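PDB 6LD7: cystathionine gamma-synthase from Xanthomonas oryzae pv. oryzae KACC 10331, which probably uses pyridoxal 5'-phosphate to join an activated homoserine ester to cysteine, forming cystathionine on the route to methionine. Local coordinates for residues 268-273 with 309-314; 274-279 with 382-387; 313-318 with 323-328. The protein carries 1 engineered substitution. One frame throughout, in Å; residues are numbered along the deposited sequence.

Contact 1. Residues 268-273 with 309-314; sequences ENADAI and AMMSFE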
ATOM      1  N   GLU C 268      27.361   8.804  14.079  1.00 27.36           N
ATOM      2  CA  GLU C 268      27.840   8.519  15.462  1.00 28.85           C
ATOM      3  C   GLU C 268      28.332   7.070  15.537  1.00 26.07           C
ATOM      4  O   GLU C 268      29.438   6.820  16.010  1.00 24.62           O
ATOM      5  CB  GLU C 268      26.729   8.770  16.467  1.00 29.23           C
ATOM      6  CG  GLU C 268      27.186   8.519  17.867  1.00 36.62           C
ATOM      7  CD  GLU C 268      26.149   8.618  19.004  1.00 43.42           C
ATOM      8  OE1 GLU C 268      26.399   8.078  20.127  1.00 45.48           O
ATOM      9  OE2 GLU C 268      25.139   9.287  18.815  1.00 43.56           O
ATOM     10  N   ASN C 269      27.584   6.141  14.969  1.00 26.08           N
ATOM     11  CA  ASN C 269      27.962   4.711  15.003  1.00 24.74           C
ATOM     12  C   ASN C 269      29.232   4.488  14.184  1.00 24.85           C
ATOM     13  O   ASN C 269      30.128   3.775  14.644  1.00 23.39           O
ATOM     14  CB  ASN C 269      26.837   3.820  14.490  1.00 26.59           C
ATOM     15  CG  ASN C 269      25.716   3.722  15.502  1.00 25.89           C
ATOM     16  OD1 ASN C 269      25.908   4.039  16.702  1.00 27.87           O
ATOM     17  ND2 ASN C 269      24.585   3.203  15.042  1.00 23.10           N
ATOM     18  N   ALA C 270      29.331   5.097  13.012  1.00 25.07           N
ATOM     19  CA  ALA C 270      30.483   4.896  12.120  1.00 28.18           C
ATOM     20  C   ALA C 270      31.767   5.439  12.765  1.00 25.21           C
ATOM     21  O   ALA C 270      32.787   4.738  12.712  1.00 24.59           O
ATOM     22  CB  ALA C 270      30.231   5.560  10.786  1.00 28.83           C
ATOM     23  N   ASP C 271      31.717   6.632  13.339  1.00 25.43           N
ATOM     24  CA  ASP C 271      32.871   7.212  14.109  1.00 28.21           C
ATOM     25  C   ASP C 271      33.306   6.237  15.217  1.00 29.19           C
ATOM     26  O   ASP C 271      34.512   5.967  15.305  1.00 27.70           O
ATOM     27  CB  ASP C 271      32.517   8.566  14.717  1.00 28.76           C
ATOM     28  CG  ASP C 271      32.284   9.624  13.641  1.00 33.31           C
ATOM     29  OD1 ASP C 271      32.487   9.314  12.424  1.00 36.59           O
ATOM     30  OD2 ASP C 271      31.779  10.734  13.984  1.00 43.43           O
ATOM     31  N   ALA C 272      32.355   5.613  15.925  1.00 25.62           N
ATOM     32  CA  ALA C 272      32.733   4.654  16.990  1.00 26.52           C
ATOM     33  C   ALA C 272      33.319   3.389  16.373  1.00 29.02           C
ATOM     34  O   ALA C 272      34.265   2.897  16.888  1.00 28.46           O
ATOM     35  CB  ALA C 272      31.560   4.371  17.846  1.00 27.92           C
ATOM     36  N   ILE C 273      32.830   2.928  15.213  1.00 28.66           N
ATOM     37  CA  ILE C 273      33.269   1.639  14.705  1.00 26.32           C
ATOM     38  C   ILE C 273      34.638   1.870  14.124  1.00 26.87           C
ATOM     39  O   ILE C 273      35.526   0.971  14.242  1.00 25.64           O
ATOM     40  CB  ILE C 273      32.239   1.059  13.714  1.00 26.24           C
ATOM     41  CG1 ILE C 273      31.051   0.535  14.516  1.00 28.56           C
ATOM     42  CG2 ILE C 273      32.855  -0.017  12.878  1.00 26.68           C
ATOM     43  CD1 ILE C 273      29.791   0.314  13.738  1.00 30.99           C
ATOM     44  N   ALA C 309      28.666   6.842   6.674  1.00 26.60           N
ATOM     45  CA  ALA C 309      28.507   5.628   7.485  1.00 28.09           C
ATOM     46  C   ALA C 309      28.819   4.380   6.661  1.00 28.28           C
ATOM     47  O   ALA C 309      28.485   3.284   7.099  1.00 28.33           O
ATOM     48  CB  ALA C 309      27.136   5.642   8.101  1.00 28.30           C
ATOM     49  N   MET C 310      29.435   4.521   5.504  1.00 28.77           N
ATOM     50  CA  MET C 310      30.038   3.375   4.768  1.00 28.82           C
ATOM     51  C   MET C 310      31.523   3.315   5.103  1.00 28.06           C
ATOM     52  O   MET C 310      32.190   4.332   5.117  1.00 29.49           O
ATOM     53  CB  MET C 310      29.915   3.536   3.252  1.00 29.06           C
ATOM     54  CG  MET C 310      28.455   3.681   2.754  1.00 33.65           C
ATOM     55  SD  MET C 310      27.431   2.228   3.162  1.00 33.76           S
ATOM     56  CE  MET C 310      28.431   1.033   2.235  1.00 29.73           C
ATOM     57  N   MET C 311      32.007   2.124   5.305  1.00 29.03           N
ATOM     58  CA  MET C 311      33.440   1.885   5.435  1.00 30.94           C
ATOM     59  C   MET C 311      33.745   0.437   5.053  1.00 29.23           C
ATOM     60  O   MET C 311      32.846  -0.442   5.009  1.00 29.46           O
ATOM     61  CB  MET C 311      33.906   2.193   6.871  1.00 31.50           C
ATOM     62  CG  MET C 311      33.576   1.165   7.866  1.00 33.47           C
ATOM     63  SD  MET C 311      34.184   1.666   9.550  1.00 36.06           S
ATOM     64  CE  MET C 311      33.230   3.159   9.809  1.00 31.46           C
ATOM     65  N   SER C 312      34.999   0.227   4.740  1.00 28.68           N
ATOM     66  CA  SER C 312      35.599  -1.094   4.491  1.00 28.99           C
ATOM     67  C   SER C 312      36.821  -1.276   5.362  1.00 28.07           C
ATOM     68  O   SER C 312      37.447  -0.288   5.697  1.00 31.85           O
ATOM     69  CB  SER C 312      35.954  -1.235   3.010  1.00 28.52           C
ATOM     70  OG  SER C 312      34.754  -1.260   2.290  1.00 30.32           O
ATOM     71  N   PHE C 313      37.230  -2.525   5.547  1.00 29.83           N
ATOM     72  CA  PHE C 313      38.414  -2.896   6.317  1.00 30.53           C
ATOM     73  C   PHE C 313      38.895  -4.280   5.850  1.00 30.64           C
ATOM     74  O   PHE C 313      38.090  -5.144   5.409  1.00 31.99           O
ATOM     75  CB  PHE C 313      38.095  -2.760   7.826  1.00 29.92           C
ATOM     76  CG  PHE C 313      37.258  -3.866   8.406  1.00 28.54           C
ATOM     77  CD1 PHE C 313      35.898  -3.824   8.308  1.00 29.70           C
ATOM     78  CD2 PHE C 313      37.846  -5.008   8.908  1.00 30.72           C
ATOM     79  CE1 PHE C 313      35.114  -4.859   8.759  1.00 31.05           C
ATOM     80  CE2 PHE C 313      37.064  -6.047   9.390  1.00 31.68           C
ATOM     81  CZ  PHE C 313      35.700  -5.949   9.352  1.00 31.98           C
ATOM     82  N   GLU C 314      40.207  -4.444   5.841  1.00 29.55           N
ATOM     83  CA  GLU C 314      40.908  -5.712   5.509  1.00 34.19           C
ATOM     84  C   GLU C 314      41.185  -6.471   6.786  1.00 32.48           C
ATOM     85  O   GLU C 314      41.851  -5.933   7.656  1.00 34.61           O
ATOM     86  CB  GLU C 314      42.213  -5.419   4.801  1.00 37.33           C
ATOM     87  CG  GLU C 314      41.940  -5.014   3.384  1.00 46.63           C
ATOM     88  CD  GLU C 314      43.141  -4.492   2.640  1.00 51.63           C
ATOM     89  OE1 GLU C 314      42.914  -3.874   1.550  1.00 41.54           O
ATOM     90  OE2 GLU C 314      44.289  -4.738   3.162  1.00 56.01           O
TER
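Met311 reaches from strand 310-315 to helix 259-277, where Ala270 and Ile273, one turn apart, receive it. The apolar packing has two levels. Near the start of the strand the backbones come close, with Ala270 and Ala309 CA atoms 5.1 Å apart, and the small side chains allow this close approach: Ala270 CB sits 3.7 Å from Ala309 CA and 4.1 Å from Ala309 CB. At Met311 the backbones stand further apart than at the alanines, and the methionine side chain spans that distance. Met311 places CG between its backbone N and carbonyl carbon (chi1 77°), runs extended to SD, then bends at chi3 (62°), which turns CE back over the helix. That methyl lies 4.0 Å from Ala270 CB, while the sulfur passes 4.0 Å from Ile273 CG2, the two side chains crossing at a slant.

One polar atom joins in: Met311 CE is 3.3 Å from Ala270 O, a close methyl-to-carbonyl approach. Beside the contact, Asn269 gives its amide ND2 to the backbone oxygens of Gly376 and Glu378, tying the same helix to the chain after strand 370-374. Met310 points to the other face of the sheet and touches Phe187 and Tyr210, the latter adjacent to Lys209, the predicted cofactor-bearing lysine.

All four touching residues are buried, and no hydrogen bond or salt bridge spans the two segments. This contact therefore holds by apolar packing, and the directional bonds that fix the helix nearby are those of Asn269 beside it.

Contact 2. Residues 274-279 with 382-387; sequences AELLDG and DLLIDL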
ATOM      1  N   ALA C 274      34.820   2.975  13.440  1.00 29.11           N
ATOM      2  CA  ALA C 274      36.143   3.321  12.848  1.00 31.91           C
ATOM      3  C   ALA C 274      37.203   3.408  13.957  1.00 33.08           C
ATOM      4  O   ALA C 274      38.314   2.896  13.759  1.00 35.25           O
ATOM      5  CB  ALA C 274      36.072   4.614  12.062  1.00 32.43           C
ATOM      6  N   GLU C 275      36.900   4.040  15.077  1.00 34.98           N
ATOM      7  CA  GLU C 275      37.808   3.993  16.254  1.00 38.91           C
ATOM      8  C   GLU C 275      38.137   2.528  16.641  1.00 38.87           C
ATOM      9  O   GLU C 275      39.271   2.297  17.026  1.00 34.23           O
ATOM     10  CB  GLU C 275      37.211   4.650  17.508  1.00 46.25           C
ATOM     11  CG  GLU C 275      37.554   6.099  17.701  1.00 65.52           C
ATOM     12  CD  GLU C 275      38.444   6.393  18.897  1.00 74.18           C
ATOM     13  OE1 GLU C 275      39.464   5.719  19.019  1.00 74.69           O
ATOM     14  OE2 GLU C 275      38.082   7.288  19.732  1.00 97.68           O
ATOM     15  N   LEU C 276      37.180   1.593  16.745  1.00 33.22           N
ATOM     16  CA  LEU C 276      37.531   0.202  17.180  1.00 32.31           C
ATOM     17  C   LEU C 276      38.438  -0.438  16.114  1.00 33.25           C
ATOM     18  O   LEU C 276      39.420  -1.088  16.448  1.00 35.59           O
ATOM     19  CB  LEU C 276      36.255  -0.607  17.312  1.00 33.91           C
ATOM     20  CG  LEU C 276      36.454  -2.115  17.438  1.00 35.71           C
ATOM     21  CD1 LEU C 276      36.902  -2.434  18.889  1.00 35.00           C
ATOM     22  CD2 LEU C 276      35.166  -2.859  17.101  1.00 34.02           C
ATOM     23  N   LEU C 277      38.131  -0.261  14.828  1.00 31.10           N
ATOM     24  CA  LEU C 277      38.778  -1.066  13.765  1.00 30.19           C
ATOM     25  C   LEU C 277      40.168  -0.474  13.472  1.00 31.44           C
ATOM     26  O   LEU C 277      41.085  -1.219  13.216  1.00 31.87           O
ATOM     27  CB  LEU C 277      37.935  -1.081  12.490  1.00 30.67           C
ATOM     28  CG  LEU C 277      36.589  -1.780  12.598  1.00 32.56           C
ATOM     29  CD1 LEU C 277      35.901  -1.707  11.268  1.00 36.06           C
ATOM     30  CD2 LEU C 277      36.708  -3.232  13.052  1.00 37.71           C
ATOM     31  N   ASP C 278      40.334   0.820  13.515  1.00 32.10           N
ATOM     32  CA  ASP C 278      41.610   1.430  13.099  1.00 37.95           C
ATOM     33  C   ASP C 278      42.719   1.108  14.128  1.00 37.49           C
ATOM     34  O   ASP C 278      42.597   1.534  15.254  1.00 35.47           O
ATOM     35  CB  ASP C 278      41.478   2.942  12.998  1.00 35.74           C
ATOM     36  CG  ASP C 278      42.733   3.617  12.456  1.00 38.37           C
ATOM     37  OD1 ASP C 278      43.354   3.093  11.510  1.00 37.64           O
ATOM     38  OD2 ASP C 278      43.020   4.709  12.905  1.00 40.06           O
ATOM     39  N   GLY C 279      43.776   0.445  13.698  1.00 39.99           N
ATOM     40  CA  GLY C 279      44.863  -0.029  14.572  1.00 44.59           C
ATOM     41  C   GLY C 279      44.494  -1.272  15.384  1.00 47.16           C
ATOM     42  O   GLY C 279      45.316  -1.686  16.104  1.00 49.07           O
ATOM     43  N   ASP C 382      25.914  -2.151  21.004  1.00 31.33           N
ATOM     44  CA  ASP C 382      25.630  -3.507  20.442  1.00 30.53           C
ATOM     45  C   ASP C 382      26.477  -3.751  19.215  1.00 28.87           C
ATOM     46  O   ASP C 382      27.031  -4.846  19.094  1.00 27.87           O
ATOM     47  CB  ASP C 382      24.147  -3.691  20.120  1.00 31.46           C
ATOM     48  CG  ASP C 382      23.252  -3.729  21.341  1.00 34.31           C
ATOM     49  OD1 ASP C 382      23.736  -4.252  22.395  1.00 37.56           O
ATOM     50  OD2 ASP C 382      22.068  -3.215  21.247  1.00 35.78           O
ATOM     51  N   LEU C 383      26.524  -2.800  18.282  1.00 28.93           N
ATOM     52  CA  LEU C 383      27.361  -2.987  17.080  1.00 29.72           C
ATOM     53  C   LEU C 383      28.799  -3.256  17.488  1.00 30.40           C
ATOM     54  O   LEU C 383      29.418  -4.119  16.869  1.00 31.74           O
ATOM     55  CB  LEU C 383      27.286  -1.770  16.161  1.00 28.79           C
ATOM     56  CG  LEU C 383      25.876  -1.465  15.693  1.00 28.42           C
ATOM     57  CD1 LEU C 383      25.889  -0.342  14.665  1.00 29.51           C
ATOM     58  CD2 LEU C 383      25.216  -2.737  15.106  1.00 29.41           C
ATOM     59  N   LEU C 384      29.322  -2.570  18.507  1.00 32.47           N
ATOM     60  CA  LEU C 384      30.743  -2.785  18.928  1.00 31.23           C
ATOM     61  C   LEU C 384      30.947  -4.165  19.595  1.00 30.54           C
ATOM     62  O   LEU C 384      31.929  -4.858  19.291  1.00 29.67           O
ATOM     63  CB  LEU C 384      31.170  -1.686  19.882  1.00 33.67           C
ATOM     64  CG  LEU C 384      31.265  -0.280  19.311  1.00 34.80           C
ATOM     65  CD1 LEU C 384      31.478   0.693  20.455  1.00 36.89           C
ATOM     66  CD2 LEU C 384      32.397  -0.167  18.335  1.00 33.48           C
ATOM     67  N   ILE C 385      30.015  -4.613  20.397  1.00 30.84           N
ATOM     68  CA  ILE C 385      30.092  -5.981  21.002  1.00 33.60           C
ATOM     69  C   ILE C 385      30.096  -7.021  19.869  1.00 35.86           C
ATOM     70  O   ILE C 385      30.989  -7.914  19.817  1.00 37.92           O
ATOM     71  CB  ILE C 385      28.891  -6.171  21.937  1.00 33.40           C
ATOM     72  CG1 ILE C 385      29.056  -5.334  23.222  1.00 32.27           C
ATOM     73  CG2 ILE C 385      28.671  -7.667  22.211  1.00 33.44           C
ATOM     74  CD1 ILE C 385      27.730  -5.253  24.013  1.00 31.25           C
ATOM     75  N   ASP C 386      29.206  -6.846  18.895  1.00 33.43           N
ATOM     76  CA  ASP C 386      29.139  -7.764  17.727  1.00 33.08           C
ATOM     77  C   ASP C 386      30.456  -7.772  16.957  1.00 31.39           C
ATOM     78  O   ASP C 386      30.949  -8.906  16.654  1.00 29.55           O
ATOM     79  CB  ASP C 386      27.965  -7.393  16.827  1.00 36.65           C
ATOM     80  CG  ASP C 386      27.297  -8.551  16.080  1.00 39.80           C
ATOM     81  OD1 ASP C 386      27.331  -9.723  16.583  1.00 39.78           O
ATOM     82  OD2 ASP C 386      26.703  -8.257  14.995  1.00 39.28           O
ATOM     83  N   LEU C 387      31.044  -6.609  16.655  1.00 31.29           N
ATOM     84  CA  LEU C 387      32.322  -6.599  15.893  1.00 31.51           C
ATOM     85  C   LEU C 387      33.497  -7.163  16.711  1.00 33.50           C
ATOM     86  O   LEU C 387      34.369  -7.917  16.126  1.00 31.13           O
ATOM     87  CB  LEU C 387      32.633  -5.204  15.379  1.00 33.22           C
ATOM     88  CG  LEU C 387      31.641  -4.649  14.371  1.00 35.60           C
ATOM     89  CD1 LEU C 387      31.869  -3.171  14.189  1.00 35.62           C
ATOM     90  CD2 LEU C 387      31.716  -5.370  13.035  1.00 37.34           C
TER
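Leu276 projects from the last turn of helix 259-277 into the angle between Leu384 and Leu387, which stand three residues apart on helix 380-396. Its CD2 methyl does most of the touching, 3.9 Å from Leu387 CB and 4.1 Å from Leu384 CD2. The same Leu384 methyl also lies 4.0 Å from Leu276 CB; the two side chains lie alongside each other, pointing opposite ways, branch beside stem. Leu387 meets Leu276 differently, offering the root of its side chain and not its methyls, and the two run at an angle to each other.

The torsions account for this. Leu276 has CG anti to its backbone N (chi1 167°), which carries the methyl across to the partner helix. In Leu384 it is the carbonyl carbon that lies anti to CG (chi1 -67°), and its CD2 ends up closer to Leu276 than the direction of its CB would suggest.

The nearest CA atoms, Leu276 CA and Leu384 CA, are 7.6 Å apart, and the leucine side chains fill the distance between the helices. Both helices lie on the smaller, C-terminal sheet of the chain, as in the C-terminal domain of fold-type I pyridoxal-phosphate enzymes. Leu384 and Leu276 keep some exposure, whereas Leu387 is buried.

Around this first shell, Ile273, one turn earlier on helix 259-277, packs on Leu383, Leu384 and Leu387, while Leu277 touches Leu391 and Phe313. On the far helix, Asp386 accepts the backbone N-H groups of Arg330 and Tyr331 on its two carboxylate oxygens, tying that helix to the loop after helix 319-327, and Asp382 OD2 bonds Thr15 N and Thr18 OG1 of a second subunit. Helix 259-277 finishes just past Leu276, where Asp278 N still bonds Ala274 O at 2.9 Å.

Contact 3. Residues 313-318 with 323-328; sequences FELEGG and RAFVDG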
ATOM      1  N   PHE C 313      37.230  -2.525   5.547  1.00 29.83           N
ATOM      2  CA  PHE C 313      38.414  -2.896   6.317  1.00 30.53           C
ATOM      3  C   PHE C 313      38.895  -4.280   5.850  1.00 30.64           C
ATOM      4  O   PHE C 313      38.090  -5.144   5.409  1.00 31.99           O
ATOM      5  CB  PHE C 313      38.095  -2.760   7.826  1.00 29.92           C
ATOM      6  CG  PHE C 313      37.258  -3.866   8.406  1.00 28.54           C
ATOM      7  CD1 PHE C 313      35.898  -3.824   8.308  1.00 29.70           C
ATOM      8  CD2 PHE C 313      37.846  -5.008   8.908  1.00 30.72           C
ATOM      9  CE1 PHE C 313      35.114  -4.859   8.759  1.00 31.05           C
ATOM     10  CE2 PHE C 313      37.064  -6.047   9.390  1.00 31.68           C
ATOM     11  CZ  PHE C 313      35.700  -5.949   9.352  1.00 31.98           C
ATOM     12  N   GLU C 314      40.207  -4.444   5.841  1.00 29.55           N
ATOM     13  CA  GLU C 314      40.908  -5.712   5.509  1.00 34.19           C
ATOM     14  C   GLU C 314      41.185  -6.471   6.786  1.00 32.48           C
ATOM     15  O   GLU C 314      41.851  -5.933   7.656  1.00 34.61           O
ATOM     16  CB  GLU C 314      42.213  -5.419   4.801  1.00 37.33           C
ATOM     17  CG  GLU C 314      41.940  -5.014   3.384  1.00 46.63           C
ATOM     18  CD  GLU C 314      43.141  -4.492   2.640  1.00 51.63           C
ATOM     19  OE1 GLU C 314      42.914  -3.874   1.550  1.00 41.54           O
ATOM     20  OE2 GLU C 314      44.289  -4.738   3.162  1.00 56.01           O
ATOM     21  N   LEU C 315      40.571  -7.624   6.910  1.00 32.38           N
ATOM     22  CA  LEU C 315      40.755  -8.519   8.070  1.00 36.53           C
ATOM     23  C   LEU C 315      41.971  -9.385   7.766  1.00 39.20           C
ATOM     24  O   LEU C 315      42.166  -9.744   6.625  1.00 43.49           O
ATOM     25  CB  LEU C 315      39.472  -9.327   8.201  1.00 35.28           C
ATOM     26  CG  LEU C 315      39.412 -10.286   9.355  1.00 38.11           C
ATOM     27  CD1 LEU C 315      39.345  -9.530  10.650  1.00 37.23           C
ATOM     28  CD2 LEU C 315      38.166 -11.133   9.177  1.00 40.44           C
ATOM     29  N   GLU C 316      42.843  -9.499   8.729  1.00 44.13           N
ATOM     30  CA  GLU C 316      44.029 -10.378   8.750  1.00 48.56           C
ATOM     31  C   GLU C 316      43.541 -11.834   8.693  1.00 45.33           C
ATOM     32  O   GLU C 316      42.559 -12.199   9.409  1.00 44.09           O
ATOM     33  CB  GLU C 316      44.835 -10.070  10.031  1.00 52.08           C
ATOM     34  CG  GLU C 316      46.141 -10.834  10.100  1.00 64.33           C
ATOM     35  CD  GLU C 316      47.040 -10.551   8.900  1.00 74.06           C
ATOM     36  OE1 GLU C 316      47.355  -9.356   8.698  1.00 76.13           O
ATOM     37  OE2 GLU C 316      47.364 -11.498   8.125  1.00 75.52           O
ATOM     38  N   GLY C 317      44.270 -12.675   7.974  1.00 46.48           N
ATOM     39  CA  GLY C 317      44.056 -14.136   7.982  1.00 47.38           C
ATOM     40  C   GLY C 317      43.261 -14.476   6.759  1.00 46.57           C
ATOM     41  O   GLY C 317      43.053 -13.625   5.850  1.00 55.53           O
ATOM     42  N   GLY C 318      42.742 -15.644   6.671  1.00 47.84           N
ATOM     43  CA  GLY C 318      42.316 -15.947   5.293  1.00 57.77           C
ATOM     44  C   GLY C 318      40.959 -15.388   4.912  1.00 62.17           C
ATOM     45  O   GLY C 318      40.338 -14.545   5.584  1.00 57.19           O
ATOM     46  N   ARG C 323      35.306 -16.028   7.031  1.00 38.55           N
ATOM     47  CA  ARG C 323      34.199 -16.973   7.271  1.00 39.63           C
ATOM     48  C   ARG C 323      33.947 -17.004   8.764  1.00 37.84           C
ATOM     49  O   ARG C 323      32.739 -16.975   9.167  1.00 39.87           O
ATOM     50  CB  ARG C 323      34.513 -18.406   6.848  1.00 43.02           C
ATOM     51  CG  ARG C 323      34.563 -18.640   5.349  1.00 48.41           C
ATOM     52  CD  ARG C 323      35.045 -20.053   4.931  1.00 47.09           C
ATOM     53  NE  ARG C 323      34.936 -20.194   3.479  1.00 51.44           N
ATOM     54  CZ  ARG C 323      33.834 -20.628   2.872  1.00 53.13           C
ATOM     55  NH1 ARG C 323      32.777 -20.945   3.595  1.00 52.64           N
ATOM     56  NH2 ARG C 323      33.775 -20.739   1.564  1.00 55.63           N
ATOM     57  N   ALA C 324      35.000 -17.045   9.584  1.00 35.18           N
ATOM     58  CA  ALA C 324      34.763 -17.090  11.052  1.00 37.50           C
ATOM     59  C   ALA C 324      34.137 -15.741  11.519  1.00 38.81           C
ATOM     60  O   ALA C 324      33.187 -15.741  12.315  1.00 36.78           O
ATOM     61  CB  ALA C 324      36.046 -17.381  11.759  1.00 36.68           C
ATOM     62  N   PHE C 325      34.631 -14.605  11.012  1.00 38.36           N
ATOM     63  CA  PHE C 325      34.153 -13.263  11.432  1.00 37.05           C
ATOM     64  C   PHE C 325      32.636 -13.209  11.184  1.00 37.56           C
ATOM     65  O   PHE C 325      31.832 -12.911  12.050  1.00 35.32           O
ATOM     66  CB  PHE C 325      34.923 -12.185  10.675  1.00 36.76           C
ATOM     67  CG  PHE C 325      34.542 -10.771  11.023  1.00 36.03           C
ATOM     68  CD1 PHE C 325      33.427 -10.178  10.480  1.00 35.85           C
ATOM     69  CD2 PHE C 325      35.309 -10.026  11.912  1.00 36.13           C
ATOM     70  CE1 PHE C 325      33.072  -8.884  10.858  1.00 37.06           C
ATOM     71  CE2 PHE C 325      34.943  -8.743  12.271  1.00 34.59           C
ATOM     72  CZ  PHE C 325      33.828  -8.170  11.750  1.00 32.90           C
ATOM     73  N   VAL C 326      32.242 -13.492   9.945  1.00 34.19           N
ATOM     74  CA  VAL C 326      30.878 -13.314   9.411  1.00 39.10           C
ATOM     75  C   VAL C 326      29.969 -14.349  10.053  1.00 40.29           C
ATOM     76  O   VAL C 326      28.818 -14.053  10.269  1.00 35.78           O
ATOM     77  CB  VAL C 326      31.000 -13.426   7.878  1.00 40.87           C
ATOM     78  CG1 VAL C 326      29.750 -13.823   7.205  1.00 42.72           C
ATOM     79  CG2 VAL C 326      31.556 -12.127   7.332  1.00 40.83           C
ATOM     80  N   ASP C 327      30.518 -15.480  10.457  1.00 44.52           N
ATOM     81  CA  ASP C 327      29.699 -16.617  10.919  1.00 50.46           C
ATOM     82  C   ASP C 327      28.759 -16.152  12.030  1.00 50.25           C
ATOM     83  O   ASP C 327      27.593 -16.027  11.745  1.00 73.90           O
ATOM     84  CB  ASP C 327      30.540 -17.819  11.344  1.00 63.52           C
ATOM     85  CG  ASP C 327      29.716 -19.082  11.509  1.00 58.68           C
ATOM     86  OD1 ASP C 327      28.503 -18.978  11.403  1.00 58.90           O
ATOM     87  OD2 ASP C 327      30.306 -20.148  11.740  1.00 69.08           O
ATOM     88  N   GLY C 328      29.117 -15.931  13.262  1.00 44.43           N
ATOM     89  CA  GLY C 328      27.966 -15.551  14.145  1.00 40.94           C
ATOM     90  C   GLY C 328      27.622 -14.053  14.349  1.00 43.35           C
ATOM     91  O   GLY C 328      27.132 -13.723  15.443  1.00 41.25           O
TER
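Strand 310-315 turns into helix 319-327, which packs back on it in a strand-turn-helix unit, and Phe313 and Leu315 of the strand meet Phe325 of the helix. Phe325 CZ comes to the rim of the Phe313 ring, near the plane of that ring and 3.8 Å from Phe313 CZ. The ring centroids are 5.7 Å apart and the planes stand at 57°, an oblique pairing. Leu315 holds the other end of Phe325, its CD2 resting 3.7 Å from Phe325 CB and 4.1 Å from both CG and CD2 of Phe325. Phe325 carries CG anti to its backbone N (chi1 -179°), which sends the far end of the ring to Phe313, while CB and the near part of the ring stay against Leu315 CD2.

Gly318, in the turn between the two elements, occupies the N-cap position of helix 319-327. Helix 380-396 covers the cluster through Leu387 and Leu391, with Arg393 NH1 bonding Phe325 O. Strand 370-374 adds Leu371, which touches both phenylalanines, and Val283 of strand 283-287 packs on Phe313.

Overall arrangement
Along the chain, 268-273 and 274-279 come first, consecutive on helix 259-277; strand 310-315 follows, then helix 319-327, and helix 380-396 comes last. Contacts 1 and 2 share the first helix, their centres about 8 Å apart. Contacts 1 and 3 share the strand, with centres about 16 Å apart, and the centres of contacts 2 and 3 are about 13 Å apart. Direct touches link them: Ile273 CG2 to Leu387 CD1 at 3.6 Å, Leu277 CD1 to Phe313 CD1 at 3.6 Å, and Leu387 CD2 to Phe325 CZ at 3.7 Å. Contact 3 is local, whereas contacts 1 and 2 bring distant parts together; helices 259-277, 319-327 and 380-396 thus pack with strand 310-315 of the five-stranded sheet.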